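Local coordinates for protein walker-Type ATPase (Pyrococcus abyssi, PDB 2QEN) that binds ADP and magnesium in a Walker-type P-loop domain and is probably an ATPase, though its cellular role is unknown, at residues H71-R74 / E75-I78; R278-S281 / P282-D286. The protein carries 1 engineered substitution. One frame throughout, in Å; residues are numbered along the deposited sequence.

Interaction 1. Residues H71-R74 / E75-I78; sequences HITR and EELI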
loop_
_atom_site.group_PDB
_atom_site.type_symbol
_atom_site.label_atom_id
_atom_site.label_comp_id
_atom_site.label_asym_id
_atom_site.label_seq_id
_atom_site.Cartn_x
_atom_site.Cartn_y
_atom_site.Cartn_z
ATOM N N HIS A 71 5.480 -1.028 17.361
ATOM C CA HIS A 71 4.339 -1.345 18.219
ATOM C C HIS A 71 3.371 -0.169 18.192
ATOM O O HIS A 71 3.803 0.973 18.018
ATOM C CB HIS A 71 4.827 -1.601 19.657
ATOM C CG HIS A 71 3.743 -2.012 20.603
ATOM N ND1 HIS A 71 3.346 -1.225 21.662
ATOM C CD2 HIS A 71 2.965 -3.120 20.644
ATOM C CE1 HIS A 71 2.365 -1.828 22.311
ATOM N NE2 HIS A 71 2.117 -2.981 21.714
ATOM N N ILE A 72 2.072 -0.448 18.346
ATOM C CA ILE A 72 1.035 0.596 18.411
ATOM C C ILE A 72 0.136 0.393 19.631
ATOM O O ILE A 72 -0.402 -0.700 19.847
ATOM C CB ILE A 72 0.122 0.626 17.129
ATOM C CG1 ILE A 72 0.955 0.672 15.835
ATOM C CG2 ILE A 72 -0.855 1.799 17.192
ATOM C CD1 ILE A 72 0.257 0.088 14.607
ATOM N N THR A 73 -0.042 1.451 20.418
ATOM C CA THR A 73 -0.948 1.407 21.568
ATOM C C THR A 73 -2.279 2.055 21.208
ATOM O O THR A 73 -2.368 2.782 20.214
ATOM C CB THR A 73 -0.372 2.138 22.801
ATOM O OG1 THR A 73 -0.317 3.548 22.547
ATOM C CG2 THR A 73 1.023 1.615 23.152
ATOM N N ARG A 74 -3.298 1.775 22.027
ATOM C CA ARG A 74 -4.614 2.413 21.956
ATOM C C ARG A 74 -4.524 3.945 21.991
ATOM O O ARG A 74 -5.105 4.627 21.147
ATOM C CB ARG A 74 -5.492 1.906 23.107
ATOM C CG ARG A 74 -6.955 2.380 23.083
ATOM C CD ARG A 74 -7.721 1.975 24.363
ATOM N NE ARG A 74 -7.036 2.359 25.604
ATOM C CZ ARG A 74 -7.164 3.539 26.217
ATOM N NH1 ARG A 74 -7.942 4.488 25.709
ATOM N NH2 ARG A 74 -6.503 3.779 27.343
ATOM N N GLU A 75 -3.782 4.480 22.951
ATOM C CA GLU A 75 -3.631 5.926 23.089
ATOM C C GLU A 75 -3.052 6.595 21.836
ATOM O O GLU A 75 -3.530 7.649 21.419
ATOM C CB GLU A 75 -2.789 6.260 24.317
ATOM C CG GLU A 75 -2.566 7.744 24.509
ATOM C CD GLU A 75 -1.963 8.083 25.853
ATOM O OE1 GLU A 75 -1.958 7.205 26.747
ATOM O OE2 GLU A 75 -1.499 9.234 26.017
ATOM N N GLU A 76 -2.032 5.980 21.245
ATOM C CA GLU A 76 -1.389 6.501 20.037
ATOM C C GLU A 76 -2.316 6.485 18.824
ATOM O O GLU A 76 -2.374 7.459 18.069
ATOM C CB GLU A 76 -0.115 5.703 19.738
ATOM C CG GLU A 76 1.093 6.117 20.575
ATOM C CD GLU A 76 2.166 5.041 20.660
ATOM O OE1 GLU A 76 1.985 3.965 20.053
ATOM O OE2 GLU A 76 3.193 5.272 21.343
ATOM N N LEU A 77 -3.017 5.369 18.635
ATOM C CA LEU A 77 -3.980 5.228 17.564
ATOM C C LEU A 77 -5.061 6.288 17.716
ATOM O O LEU A 77 -5.401 6.976 16.758
ATOM C CB LEU A 77 -4.622 3.834 17.600
ATOM C CG LEU A 77 -5.092 3.147 16.300
ATOM C CD1 LEU A 77 -6.289 2.254 16.563
ATOM C CD2 LEU A 77 -5.394 4.080 15.131
ATOM N N ILE A 78 -5.602 6.419 18.922
ATOM C CA ILE A 78 -6.668 7.400 19.170
ATOM C C ILE A 78 -6.179 8.845 18.930
ATOM O O ILE A 78 -6.874 9.636 18.276
ATOM C CB ILE A 78 -7.370 7.180 20.536
ATOM C CG1 ILE A 78 -8.055 5.799 20.519
ATOM C CG2 ILE A 78 -8.388 8.287 20.803
ATOM C CD1 ILE A 78 -8.795 5.432 21.758
#
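Thr73 and Glu76 grip each other in a capping box, a compact example of how a helix start is sealed by the side chains at its own first turn. The two side chains cross obliquely, each reaching for the other's backbone amide. Thr73 holds OG1 between its own N and carbonyl carbon (chi1 68°), which turns the hydroxyl toward the first turn, where Thr73 OG1 accepts from Glu76 N at 3.2 Å. In return Glu76 folds CG back beside its backbone N and runs on extended, so that Glu76 OE1 receives Thr73 N at 3.2 Å. That bond is nearly straight (166° at the hydrogen), yet the amide comes from above the carboxylate plane. Each side chain thereby supplies an acceptor to the other's amide at the helix start, and the negative carboxylate lies where it would probably suit the positive end of the helix dipole. With an alanine here in place of Glu76, Thr73 N would probably lose its side-chain acceptor and the approaching loop would be freer to move. The ordinary helical bonds follow at once, with Leu77 N 3.1 Å from Thr73 O and Ile78 N 2.9 Å from Arg74 O.

Across the first turn, Arg74 and Ile78 lie side by side and point the same way, Arg74 CG resting 3.8 Å from Ile78 CD1. The Arg74 chain bends at chi3, and its guanidinium is bonded to the carbonyl of Arg109. On the inner side Ile72 CG2 meets Leu77 CB at 4.3 Å. The box thus opens helix 74-84 after the loop from helix 62-67; Leu77 packs on Leu65 of that helix, and both Leu77 and Ile78 reach Leu113 of helix 113-127.

Interaction 2. Residues R278-S281 / P282-D286; sequences RRRS and PRYVD
Arg280 and Tyr284 meet across the junction of two helices, an illustration of how a serine can cap a new helix directly after another ends. Arg280 NH2 donates to Tyr284 OH at 3.1 Å; the bond is bent, 139° at the hydrogen, and the hydroxyl lies near the guanidinium edge but tilted from its plane. The guanidinium and ring planes stand 76° apart, with Arg280 NE 3.7 Å from Tyr284 CE2. A bend at chi3 of Arg280 brings its end back toward the ring.

Ser281 occupies the turn itself as the N-cap. With OG anti to its own N (chi1 173°), the hydroxyl faces the first turn of the new helix, where Ser281 OG accepts a weak bond from Arg283 N at 3.2 Å. The serine carbonyl works as well: Tyr284 N donates to Ser281 O at 3.2 Å. Pro282, whose nitrogen has no hydrogen to give, follows the cap, and Val285 CG2 lies 4.1 Å from Arg278 CB.

Further out, a salt bridge joins Arg283 NH1 to Asp286 OD2 at 3.2 Å, Asp286 OD2 lying in the plane of the Arg283 guanidinium. Weak hydrogen bonds tie Ser281 OG to Arg316 and Tyr284 OH to Asn323. Both partners belong to helix 314-326, whose Leu320 and Leu324 also pack against Tyr284, so the corner between helix 255-280 and helix 282-292 is held against helix 314-326, in what is probably a winged helix-turn-helix unit.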
loop_
_atom_site.group_PDB
_atom_site.type_symbol
_atom_site.label_atom_id
_atom_site.label_comp_id
_atom_site.label_asym_id
_atom_site.label_seq_id
_atom_site.Cartn_x
_atom_site.Cartn_y
_atom_site.Cartn_z
ATOM N N ARG A 278 16.813 -8.846 5.874
ATOM C CA ARG A 278 18.063 -9.531 6.204
ATOM C C ARG A 278 18.176 -9.777 7.707
ATOM O O ARG A 278 18.716 -10.790 8.131
ATOM C CB ARG A 278 19.266 -8.722 5.703
ATOM C CG ARG A 278 20.618 -9.444 5.740
ATOM C CD ARG A 278 21.645 -8.599 6.520
ATOM N NE ARG A 278 21.404 -7.165 6.354
ATOM C CZ ARG A 278 21.686 -6.229 7.258
ATOM N NH1 ARG A 278 22.233 -6.552 8.427
ATOM N NH2 ARG A 278 21.419 -4.956 6.991
ATOM N N ARG A 279 17.654 -8.853 8.509
ATOM C CA ARG A 279 17.642 -9.027 9.966
ATOM C C ARG A 279 16.841 -10.263 10.407
ATOM O O ARG A 279 17.315 -11.050 11.233
ATOM C CB ARG A 279 17.166 -7.757 10.665
ATOM C CG ARG A 279 18.314 -6.889 11.182
ATOM C CD ARG A 279 18.949 -6.048 10.087
ATOM N NE ARG A 279 18.807 -4.613 10.339
ATOM C CZ ARG A 279 19.745 -3.854 10.901
ATOM N NH1 ARG A 279 20.904 -4.387 11.274
ATOM N NH2 ARG A 279 19.531 -2.559 11.094
ATOM N N ARG A 280 15.655 -10.439 9.821
ATOM C CA ARG A 280 14.800 -11.600 10.072
ATOM C C ARG A 280 15.508 -12.892 9.689
ATOM O O ARG A 280 15.659 -13.800 10.510
ATOM C CB ARG A 280 13.479 -11.475 9.310
ATOM C CG ARG A 280 12.559 -10.395 9.831
ATOM C CD ARG A 280 11.330 -10.205 8.939
ATOM N NE ARG A 280 10.672 -11.472 8.605
ATOM C CZ ARG A 280 9.373 -11.602 8.329
ATOM N NH1 ARG A 280 8.573 -10.536 8.356
ATOM N NH2 ARG A 280 8.867 -12.800 8.041
ATOM N N SER A 281 15.934 -12.973 8.431
ATOM C CA SER A 281 16.765 -14.061 7.967
ATOM C C SER A 281 17.560 -13.605 6.749
ATOM O O SER A 281 16.983 -13.073 5.806
ATOM C CB SER A 281 15.904 -15.282 7.627
ATOM O OG SER A 281 16.678 -16.296 7.018
ATOM N N PRO A 282 18.893 -13.825 6.761
ATOM C CA PRO A 282 19.730 -13.544 5.580
ATOM C C PRO A 282 19.240 -14.327 4.363
ATOM O O PRO A 282 19.391 -13.871 3.220
ATOM C CB PRO A 282 21.117 -14.052 6.002
ATOM C CG PRO A 282 21.090 -14.055 7.500
ATOM C CD PRO A 282 19.685 -14.360 7.887
ATOM N N ARG A 283 18.665 -15.498 4.627
ATOM C CA ARG A 283 18.065 -16.358 3.607
ATOM C C ARG A 283 17.090 -15.654 2.656
ATOM O O ARG A 283 17.135 -15.884 1.451
ATOM C CB ARG A 283 17.381 -17.553 4.278
ATOM C CG ARG A 283 18.113 -18.884 4.153
ATOM C CD ARG A 283 19.611 -18.737 3.958
ATOM N NE ARG A 283 20.255 -18.745 5.249
ATOM C CZ ARG A 283 21.312 -18.018 5.587
ATOM N NH1 ARG A 283 21.893 -17.188 4.729
ATOM N NH2 ARG A 283 21.776 -18.130 6.811
ATOM N N TYR A 284 16.213 -14.809 3.193
ATOM C CA TYR A 284 15.246 -14.052 2.370
ATOM C C TYR A 284 15.908 -13.323 1.211
ATOM O O TYR A 284 15.453 -13.421 0.089
ATOM C CB TYR A 284 14.465 -13.034 3.206
ATOM C CG TYR A 284 13.375 -13.603 4.079
ATOM C CD1 TYR A 284 12.398 -14.454 3.554
ATOM C CD2 TYR A 284 13.289 -13.250 5.428
ATOM C CE1 TYR A 284 11.376 -14.961 4.358
ATOM C CE2 TYR A 284 12.282 -13.753 6.240
ATOM C CZ TYR A 284 11.330 -14.611 5.701
ATOM O OH TYR A 284 10.334 -15.114 6.506
ATOM N N VAL A 285 16.982 -12.593 1.500
ATOM C CA VAL A 285 17.688 -11.812 0.480
ATOM C C VAL A 285 18.455 -12.699 -0.507
ATOM O O VAL A 285 18.512 -12.399 -1.703
ATOM C CB VAL A 285 18.614 -10.752 1.098
ATOM C CG1 VAL A 285 19.215 -9.876 0.008
ATOM C CG2 VAL A 285 17.836 -9.896 2.077
ATOM N N ASP A 286 19.027 -13.784 0.010
ATOM C CA ASP A 286 19.680 -14.817 -0.801
ATOM C C ASP A 286 18.708 -15.411 -1.828
ATOM O O ASP A 286 19.072 -15.606 -2.984
ATOM C CB ASP A 286 20.234 -15.933 0.092
ATOM C CG ASP A 286 21.527 -15.533 0.833
ATOM O OD1 ASP A 286 22.107 -14.456 0.570
ATOM O OD2 ASP A 286 21.974 -16.329 1.690
#

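Overall arrangement
Both contacts sit at the start of a helix, and each uses a hydroxyl side chain as N-cap, but the chemistry parts from there. Interaction 1 is a reciprocal box of nearly straight bonds in the ATPase region, where a loop enters a helix; its apolar residues are buried, and Ile72 lies about 9 Å, side chain to side chain, from Glu136, which can bind magnesium. Interaction 2 joins two successive helices in the predicted winged-helix region, with a weaker cap, a buried serine and tyrosine, and Arg278 and Arg280 at the surface, away from the ADP and magnesium site. The two hold no common element: their centres are 29 Å apart and their nearest atoms about 13 Å.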